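Local structure of enterobactin synthetase component F-related protein (Vibrio cholerae serotype O1, 4OXI) at residues A497-P502 with Q565-Q570; H342-Q347 with S506-G511; L526-C531 with T538-R543. The protein probably uses ATP to activate glycine as glycyl-adenylate, in a lipopolysaccharide modification pathway that gives the bacterium resistance to antimicrobial peptides. All coordinates share one frame; numbering follows the deposited sequence.

Overall arrangement
Contacts 1 and 3 both lie in the small C-terminal part of this adenylation enzyme, around the three-stranded sheet 496-500, 512-516, 543-546. Contact 1 sets helix 560-568 against edge strand 496-500. Contact 3 lies within the loop of chain that contact 1 closes, and their centres are about 16 Å apart. Contact 2 joins the C-terminal part to helix 342-352 of the large AMP-binding region. It meets contact 1 directly: W501 N lies 2.8 Å from G511 O, a probable hydrogen bond. Contact 2 also comes near the active site, with the Y508 side chain about 8 Å from the bound glycyl-adenosine-5'-phosphate. The centres of contacts 2 and 3 are about 26 Å apart.

Contact 1: A497-P502 with Q565-Q570; sequences AIVPWP and QQLASQ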
loop_
_atom_site.group_PDB
_atom_site.type_symbol
_atom_site.label_atom_id
_atom_site.label_comp_id
_atom_site.label_asym_id
_atom_site.label_seq_id
_atom_site.Cartn_x
_atom_site.Cartn_y
_atom_site.Cartn_z
ATOM N N ALA A 497 24.946 -10.266 8.776
ATOM C CA ALA A 497 24.536 -9.753 7.466
ATOM C C ALA A 497 23.191 -10.351 7.056
ATOM O O ALA A 497 22.964 -11.560 7.237
ATOM C CB ALA A 497 25.587 -10.062 6.414
ATOM N N ILE A 498 22.296 -9.519 6.524
ATOM C CA ILE A 498 21.008 -10.007 6.036
ATOM C C ILE A 498 21.024 -9.908 4.515
ATOM O O ILE A 498 21.318 -8.853 3.966
ATOM C CB ILE A 498 19.825 -9.208 6.610
ATOM C CG1 ILE A 498 19.913 -9.129 8.128
ATOM C CG2 ILE A 498 18.497 -9.822 6.185
ATOM C CD1 ILE A 498 19.690 -10.474 8.863
ATOM N N VAL A 499 20.729 -11.012 3.835
ATOM C CA VAL A 499 20.853 -11.063 2.386
ATOM C C VAL A 499 19.527 -11.464 1.760
ATOM O O VAL A 499 18.928 -12.458 2.173
ATOM C CB VAL A 499 21.913 -12.092 1.961
ATOM C CG1 VAL A 499 21.999 -12.159 0.459
ATOM C CG2 VAL A 499 23.263 -11.729 2.548
ATOM N N PRO A 500 19.052 -10.680 0.776
ATOM C CA PRO A 500 17.870 -11.088 0.003
ATOM C C PRO A 500 18.195 -12.357 -0.769
ATOM O O PRO A 500 19.159 -12.358 -1.542
ATOM C CB PRO A 500 17.672 -9.930 -0.979
ATOM C CG PRO A 500 18.356 -8.753 -0.320
ATOM C CD PRO A 500 19.549 -9.352 0.373
ATOM N N TRP A 501 17.401 -13.403 -0.566
ATOM C CA TRP A 501 17.639 -14.707 -1.183
ATOM C C TRP A 501 16.469 -15.636 -0.876
ATOM O O TRP A 501 15.979 -15.648 0.253
ATOM C CB TRP A 501 18.925 -15.332 -0.633
ATOM C CG TRP A 501 19.326 -16.529 -1.407
ATOM C CD1 TRP A 501 19.026 -17.840 -1.130
ATOM C CD2 TRP A 501 20.070 -16.532 -2.629
ATOM N NE1 TRP A 501 19.548 -18.653 -2.112
ATOM C CE2 TRP A 501 20.192 -17.873 -3.043
ATOM C CE3 TRP A 501 20.640 -15.527 -3.419
ATOM C CZ2 TRP A 501 20.875 -18.234 -4.209
ATOM C CZ3 TRP A 501 21.315 -15.885 -4.578
ATOM C CH2 TRP A 501 21.426 -17.225 -4.961
ATOM N N PRO A 502 16.032 -16.446 -1.860
ATOM C CA PRO A 502 16.561 -16.548 -3.231
ATOM C C PRO A 502 16.075 -15.442 -4.164
ATOM O O PRO A 502 15.155 -14.690 -3.834
ATOM C CB PRO A 502 16.034 -17.909 -3.717
ATOM C CG PRO A 502 14.798 -18.165 -2.886
ATOM C CD PRO A 502 14.990 -17.454 -1.575
ATOM N N GLN A 565 26.398 -14.738 -4.516
ATOM C CA GLN A 565 27.166 -15.656 -5.353
ATOM C C GLN A 565 27.491 -16.935 -4.592
ATOM O O GLN A 565 27.374 -18.038 -5.132
ATOM C CB GLN A 565 28.465 -15.003 -5.830
ATOM C CG GLN A 565 28.289 -13.688 -6.566
ATOM C CD GLN A 565 29.618 -13.059 -6.959
ATOM O OE1 GLN A 565 30.577 -13.762 -7.295
ATOM N NE2 GLN A 565 29.683 -11.727 -6.913
ATOM N N GLN A 566 27.896 -16.788 -3.333
ATOM C CA GLN A 566 28.235 -17.954 -2.527
ATOM C C GLN A 566 27.036 -18.859 -2.352
ATOM O O GLN A 566 27.141 -20.071 -2.522
ATOM C CB GLN A 566 28.785 -17.549 -1.166
ATOM C CG GLN A 566 28.977 -18.742 -0.236
ATOM C CD GLN A 566 29.868 -18.432 0.950
ATOM O OE1 GLN A 566 30.663 -17.486 0.921
ATOM N NE2 GLN A 566 29.740 -19.233 2.004
ATOM N N LEU A 567 25.894 -18.264 -2.018
ATOM C CA LEU A 567 24.656 -19.018 -1.827
ATOM C C LEU A 567 24.219 -19.762 -3.096
ATOM O O LEU A 567 23.670 -20.865 -3.022
ATOM C CB LEU A 567 23.541 -18.086 -1.357
ATOM C CG LEU A 567 23.630 -17.581 0.077
ATOM C CD1 LEU A 567 22.728 -16.372 0.259
ATOM C CD2 LEU A 567 23.226 -18.682 1.019
ATOM N N ALA A 568 24.468 -19.151 -4.255
ATOM C CA ALA A 568 24.118 -19.749 -5.544
ATOM C C ALA A 568 24.887 -21.050 -5.786
ATOM O O ALA A 568 24.412 -21.944 -6.488
ATOM C CB ALA A 568 24.381 -18.757 -6.679
ATOM N N SER A 569 26.076 -21.145 -5.196
ATOM C CA SER A 569 26.954 -22.296 -5.396
ATOM C C SER A 569 26.417 -23.580 -4.773
ATOM O O SER A 569 26.821 -24.674 -5.158
ATOM C CB SER A 569 28.344 -21.991 -4.852
ATOM O OG SER A 569 28.860 -20.828 -5.469
ATOM N N GLN A 570 25.506 -23.453 -3.816
ATOM C CA GLN A 570 24.900 -24.633 -3.199
ATOM C C GLN A 570 23.429 -24.803 -3.593
ATOM O O GLN A 570 22.720 -25.659 -3.054
ATOM C CB GLN A 570 25.055 -24.580 -1.677
ATOM C CG GLN A 570 26.510 -24.556 -1.217
ATOM C CD GLN A 570 26.645 -24.533 0.293
ATOM O OE1 GLN A 570 25.646 -24.486 1.015
ATOM N NE2 GLN A 570 27.883 -24.566 0.780
#
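W501 and L567 carry most of this contact. The indole of W501 lies across the side of the helix, and L567 covers one of its faces. L567 CB stands over the middle of the six-membered ring, 3.9 Å from its centroid and 17° off the ring normal. This is a CH-pi contact. Further along the leucine, CD1 reaches the root of the indole, 3.8 Å from W501 CG. The two side chains run past each other in opposite directions, and this spreads the leucine along the indole. W501 can lie this way because its CG is anti to the backbone N (chi1 -170°), which carries the ring out from the end of the strand.

The other indole face has P502 CB near its rim, 3.9 Å above the ring plane of W501. The indole is thus flanked by P502 CB on one face and L567 CB on the other. The peptide bond between W501 and P502 is cis.

A568 adds a smaller patch at the far end of the ring. Its CB is 3.7 Å from W501 CH2, and its N approaches obliquely. V499 adds a looser apolar touch, with CG1 4.3 Å from L567 CD1.

In the fold, strand 496-500 is an edge strand of a three-stranded sheet, paired antiparallel with 512-516. L567 also packs on V513 of that neighbouring strand. One turn earlier in helix 560-568, L563 meets V499, and Q564 NE2 hydrogen-bonds to P500 O. I498 packs instead against helix 480-491, so the strand lies between two helices.

Contact 2: H342-Q347 with S506-G511; sequences HDLAEQ and SGYASG
L344 points from its helix at S506 and Y508, and its CD1 methyl leads the contact. CD1 of L344 lies 3.2 Å from S506 OG, a close approach for a carbon and a hydroxyl. Behind it, L344 CG is 3.6 Å from S506 OG. The same methyl is 3.8 Å from Y508 CE2 and 3.7 Å from Y508 OH. The leucine and tyrosine side chains approach from opposite directions, and CD1 reaches the ring obliquely.

The loop also packs on itself. S506 CB sits over the centre of one face of the Y508 ring, 3.7 Å above its plane. The S506 hydroxyl is turned to the side of its own backbone N (chi1 -49°), and this brings OG up to the leucine. Y508 N is hydrogen-bonded to S504 OG.

Away from this point the contact is loose. L344 CD2 comes no nearer to S506 OG than 4.0 Å. S506 itself is partly exposed. G507 at the turn of the loop is exposed, with a positive phi of 84°. The two segments bury only 98 Å² between them.

Both hydroxyls that face the leucine have polar partners outside the segments. S506 OG is hydrogen-bonded to E314 OE1, and Y508 OH to A339 O. E314 also packs on L344, so apolar and polar contacts share one spot. The chemistry implies a small junction, in which the tip of one leucine meets hydroxyls already engaged with the large region. Such a limited interface is consistent with the movement of the C-terminal subdomain known in adenylate-forming enzymes.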
loop_
_atom_site.group_PDB
_atom_site.type_symbol
_atom_site.label_atom_id
_atom_site.label_comp_id
_atom_site.label_asym_id
_atom_site.label_seq_id
_atom_site.Cartn_x
_atom_site.Cartn_y
_atom_site.Cartn_z
ATOM N N HIS A 342 11.366 -5.770 -19.035
ATOM C CA HIS A 342 10.752 -5.719 -20.350
ATOM C C HIS A 342 10.141 -7.061 -20.712
ATOM O O HIS A 342 8.986 -7.121 -21.159
ATOM C CB HIS A 342 11.763 -5.312 -21.421
ATOM C CG HIS A 342 11.150 -5.155 -22.776
ATOM N ND1 HIS A 342 10.690 -3.943 -23.246
ATOM C CD2 HIS A 342 10.873 -6.065 -23.741
ATOM C CE1 HIS A 342 10.175 -4.109 -24.452
ATOM N NE2 HIS A 342 10.274 -5.387 -24.775
ATOM N N ASP A 343 10.912 -8.128 -20.498
ATOM C CA ASP A 343 10.482 -9.483 -20.835
ATOM C C ASP A 343 9.263 -9.943 -20.032
ATOM O O ASP A 343 8.419 -10.696 -20.542
ATOM C CB ASP A 343 11.644 -10.478 -20.686
ATOM C CG ASP A 343 12.752 -10.248 -21.721
ATOM O OD1 ASP A 343 12.455 -9.697 -22.811
ATOM O OD2 ASP A 343 13.920 -10.617 -21.442
ATOM N N LEU A 344 9.167 -9.503 -18.781
ATOM C CA LEU A 344 7.976 -9.795 -17.986
ATOM C C LEU A 344 6.773 -9.032 -18.519
ATOM O O LEU A 344 5.692 -9.596 -18.696
ATOM C CB LEU A 344 8.194 -9.433 -16.522
ATOM C CG LEU A 344 9.030 -10.388 -15.684
ATOM C CD1 LEU A 344 8.895 -9.996 -14.221
ATOM C CD2 LEU A 344 8.601 -11.838 -15.917
ATOM N N ALA A 345 6.953 -7.741 -18.775
ATOM C CA ALA A 345 5.833 -6.946 -19.235
ATOM C C ALA A 345 5.365 -7.484 -20.585
ATOM O O ALA A 345 4.162 -7.495 -20.870
ATOM C CB ALA A 345 6.208 -5.484 -19.332
ATOM N N GLU A 346 6.310 -7.948 -21.405
ATOM C CA GLU A 346 5.963 -8.497 -22.720
ATOM C C GLU A 346 5.104 -9.751 -22.600
ATOM O O GLU A 346 4.086 -9.880 -23.286
ATOM C CB GLU A 346 7.211 -8.782 -23.565
ATOM C CG GLU A 346 6.942 -9.596 -24.840
ATOM C CD GLU A 346 6.052 -8.881 -25.863
ATOM O OE1 GLU A 346 5.863 -7.645 -25.760
ATOM O OE2 GLU A 346 5.540 -9.564 -26.779
ATOM N N GLN A 347 5.491 -10.661 -21.711
ATOM C CA GLN A 347 4.723 -11.885 -21.536
ATOM C C GLN A 347 3.327 -11.620 -20.968
ATOM O O GLN A 347 2.373 -12.310 -21.316
ATOM C CB GLN A 347 5.496 -12.887 -20.683
ATOM C CG GLN A 347 6.632 -13.554 -21.447
ATOM C CD GLN A 347 7.538 -14.367 -20.552
ATOM O OE1 GLN A 347 8.470 -13.833 -19.942
ATOM N NE2 GLN A 347 7.278 -15.667 -20.466
ATOM N N SER A 506 14.206 -12.278 -12.562
ATOM C CA SER A 506 14.031 -10.834 -12.660
ATOM C C SER A 506 14.749 -10.103 -11.536
ATOM O O SER A 506 14.717 -8.874 -11.467
ATOM C CB SER A 506 12.546 -10.462 -12.664
ATOM O OG SER A 506 11.820 -11.249 -13.598
ATOM N N GLY A 507 15.399 -10.859 -10.655
ATOM C CA GLY A 507 16.086 -10.273 -9.517
ATOM C C GLY A 507 15.193 -9.992 -8.316
ATOM O O GLY A 507 15.610 -9.296 -7.391
ATOM N N TYR A 508 13.970 -10.520 -8.314
ATOM C CA TYR A 508 13.069 -10.311 -7.179
ATOM C C TYR A 508 13.392 -11.329 -6.085
ATOM O O TYR A 508 13.529 -12.520 -6.363
ATOM C CB TYR A 508 11.587 -10.438 -7.593
ATOM C CG TYR A 508 11.136 -9.554 -8.753
ATOM C CD1 TYR A 508 11.757 -8.336 -9.027
ATOM C CD2 TYR A 508 10.084 -9.946 -9.575
ATOM C CE1 TYR A 508 11.339 -7.537 -10.093
ATOM C CE2 TYR A 508 9.662 -9.159 -10.642
ATOM C CZ TYR A 508 10.291 -7.962 -10.893
ATOM O OH TYR A 508 9.871 -7.186 -11.942
ATOM N N ALA A 509 13.522 -10.847 -4.850
ATOM C CA ALA A 509 13.804 -11.690 -3.685
ATOM C C ALA A 509 12.521 -12.140 -3.018
ATOM O O ALA A 509 11.676 -11.313 -2.681
ATOM C CB ALA A 509 14.664 -10.929 -2.672
ATOM N N SER A 510 12.375 -13.443 -2.804
ATOM C CA SER A 510 11.185 -13.973 -2.142
ATOM C C SER A 510 11.388 -14.145 -0.637
ATOM O O SER A 510 10.444 -14.485 0.087
ATOM C CB SER A 510 10.773 -15.313 -2.768
ATOM O OG SER A 510 11.867 -16.222 -2.802
ATOM N N GLY A 511 12.615 -13.917 -0.169
ATOM C CA GLY A 511 12.950 -14.127 1.236
ATOM C C GLY A 511 14.298 -13.527 1.604
ATOM O O GLY A 511 14.951 -12.879 0.769
#

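Contact 3: L526-C531 with T538-R543; sequences LWLSQC and TFVPKR
V540 meets L528 and C531 inside a beta-alpha-beta crossover. Strand 512-516 leads to helix 524-531, and the chain returns to strand 543-546, which runs parallel to the first. The loop carrying V540 makes this return, and V540 packs against the last turn of the helix.

The apolar contacts centre on one branch of the valine. V540 CG1 is 3.7 Å from L528 CD1 and 4.0 Å from C531 CB. The L528 and V540 side chains cross at about a right angle. CG of L528 is anti to its backbone N (chi1 -175°), and from there the end of the chain comes closer to the loop than its root does. The second branch rests on the helix backbone: V540 CG2 is 4.0 Å from C531 O. L528 CD1 also comes within 4.3 Å of P541 O, a looser touch at the rim. P541 packs in turn on T512 and A514, so the loop is held between the helix and the sheet.

The hydrogen bonds keep to each side. Within the helix, C531 N bonds to W527 O at 2.9 Å. On the loop, F539 O accepts a bond from T512 OG1 of strand 512-516. The side chain of K542 curls back over its own loop, and its NZ hydrogen-bonds to P537 O. The same NZ also bonds to V540 O at 3.0 Å, with a C=O...N angle of 131° and the nitrogen tilted 28° from the carbonyl plane.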
loop_
_atom_site.group_PDB
_atom_site.type_symbol
_atom_site.label_atom_id
_atom_site.label_comp_id
_atom_site.label_asym_id
_atom_site.label_seq_id
_atom_site.Cartn_x
_atom_site.Cartn_y
_atom_site.Cartn_z
ATOM N N LEU A 526 15.861 -21.239 18.855
ATOM C CA LEU A 526 15.549 -20.144 19.749
ATOM C C LEU A 526 15.500 -18.811 18.978
ATOM O O LEU A 526 14.573 -18.013 19.157
ATOM C CB LEU A 526 16.584 -20.086 20.871
ATOM C CG LEU A 526 16.419 -18.945 21.869
ATOM C CD1 LEU A 526 15.038 -19.003 22.500
ATOM C CD2 LEU A 526 17.497 -18.999 22.941
ATOM N N TRP A 527 16.489 -18.593 18.112
ATOM C CA TRP A 527 16.572 -17.384 17.292
ATOM C C TRP A 527 15.331 -17.189 16.438
ATOM O O TRP A 527 14.771 -16.095 16.386
ATOM C CB TRP A 527 17.761 -17.472 16.350
ATOM C CG TRP A 527 19.081 -17.493 17.033
ATOM C CD1 TRP A 527 19.347 -17.193 18.342
ATOM C CD2 TRP A 527 20.333 -17.842 16.438
ATOM N NE1 TRP A 527 20.695 -17.323 18.590
ATOM C CE2 TRP A 527 21.322 -17.728 17.437
ATOM C CE3 TRP A 527 20.714 -18.237 15.150
ATOM C CZ2 TRP A 527 22.671 -17.988 17.184
ATOM C CZ3 TRP A 527 22.058 -18.503 14.903
ATOM C CH2 TRP A 527 23.016 -18.376 15.915
ATOM N N LEU A 528 14.935 -18.259 15.753
ATOM C CA LEU A 528 13.760 -18.264 14.902
ATOM C C LEU A 528 12.514 -17.929 15.715
ATOM O O LEU A 528 11.690 -17.108 15.307
ATOM C CB LEU A 528 13.601 -19.640 14.266
ATOM C CG LEU A 528 12.483 -19.783 13.244
ATOM C CD1 LEU A 528 12.661 -18.730 12.167
ATOM C CD2 LEU A 528 12.458 -21.177 12.640
ATOM N N SER A 529 12.394 -18.561 16.875
ATOM C CA SER A 529 11.245 -18.356 17.749
ATOM C C SER A 529 11.098 -16.894 18.171
ATOM O O SER A 529 9.998 -16.346 18.158
ATOM C CB SER A 529 11.346 -19.264 18.977
ATOM O OG SER A 529 10.598 -18.733 20.052
ATOM N N GLN A 530 12.207 -16.265 18.539
ATOM C CA GLN A 530 12.184 -14.860 18.931
ATOM C C GLN A 530 11.987 -13.877 17.762
ATOM O O GLN A 530 11.288 -12.885 17.909
ATOM C CB GLN A 530 13.433 -14.513 19.742
ATOM C CG GLN A 530 13.477 -15.250 21.075
ATOM C CD GLN A 530 14.784 -15.055 21.819
ATOM O OE1 GLN A 530 15.668 -14.313 21.378
ATOM N NE2 GLN A 530 14.914 -15.724 22.957
ATOM N N CYS A 531 12.603 -14.145 16.613
ATOM C CA CYS A 531 12.428 -13.276 15.451
ATOM C C CYS A 531 10.966 -13.154 15.011
ATOM O O CYS A 531 10.534 -12.084 14.575
ATOM C CB CYS A 531 13.285 -13.748 14.281
ATOM S SG CYS A 531 15.027 -13.365 14.494
ATOM N N THR A 538 7.311 -12.706 6.600
ATOM C CA THR A 538 7.905 -12.512 5.286
ATOM C C THR A 538 9.375 -12.135 5.425
ATOM O O THR A 538 10.211 -12.561 4.625
ATOM C CB THR A 538 7.180 -11.393 4.524
ATOM O OG1 THR A 538 5.800 -11.742 4.386
ATOM C CG2 THR A 538 7.801 -11.173 3.143
ATOM N N PHE A 539 9.675 -11.355 6.460
ATOM C CA PHE A 539 11.003 -10.806 6.650
ATOM C C PHE A 539 11.904 -11.700 7.509
ATOM O O PHE A 539 13.124 -11.506 7.531
ATOM C CB PHE A 539 10.891 -9.406 7.253
ATOM C CG PHE A 539 9.998 -8.482 6.462
ATOM C CD1 PHE A 539 9.981 -8.527 5.067
ATOM C CD2 PHE A 539 9.165 -7.576 7.111
ATOM C CE1 PHE A 539 9.143 -7.675 4.334
ATOM C CE2 PHE A 539 8.320 -6.724 6.387
ATOM C CZ PHE A 539 8.311 -6.771 5.000
ATOM N N VAL A 540 11.320 -12.674 8.210
ATOM C CA VAL A 540 12.126 -13.557 9.058
ATOM C C VAL A 540 13.037 -14.413 8.177
ATOM O O VAL A 540 12.563 -15.068 7.241
ATOM C CB VAL A 540 11.268 -14.457 9.961
ATOM C CG1 VAL A 540 12.147 -15.373 10.791
ATOM C CG2 VAL A 540 10.403 -13.619 10.888
ATOM N N PRO A 541 14.356 -14.382 8.451
ATOM C CA PRO A 541 15.310 -15.159 7.646
ATOM C C PRO A 541 14.933 -16.640 7.647
ATOM O O PRO A 541 14.595 -17.181 8.705
ATOM C CB PRO A 541 16.648 -14.928 8.364
ATOM C CG PRO A 541 16.460 -13.597 9.073
ATOM C CD PRO A 541 15.021 -13.618 9.525
ATOM N N LYS A 542 14.956 -17.259 6.468
ATOM C CA LYS A 542 14.535 -18.648 6.294
ATOM C C LYS A 542 15.726 -19.589 6.386
ATOM O O LYS A 542 15.562 -20.787 6.576
ATOM C CB LYS A 542 13.850 -18.847 4.931
ATOM C CG LYS A 542 12.642 -17.962 4.683
ATOM C CD LYS A 542 11.711 -17.974 5.886
ATOM C CE LYS A 542 10.553 -16.992 5.707
ATOM N NZ LYS A 542 10.022 -16.582 7.041
ATOM N N ARG A 543 16.923 -19.041 6.227
ATOM C CA ARG A 543 18.143 -19.830 6.349
ATOM C C ARG A 543 19.179 -19.051 7.138
ATOM O O ARG A 543 19.306 -17.831 6.985
ATOM C CB ARG A 543 18.715 -20.171 4.981
ATOM C CG ARG A 543 17.916 -21.171 4.182
ATOM C CD ARG A 543 18.434 -21.199 2.753
ATOM N NE ARG A 543 17.942 -22.357 2.020
ATOM C CZ ARG A 543 18.676 -23.432 1.754
ATOM N NH1 ARG A 543 19.942 -23.494 2.161
ATOM N NH2 ARG A 543 18.145 -24.444 1.079
#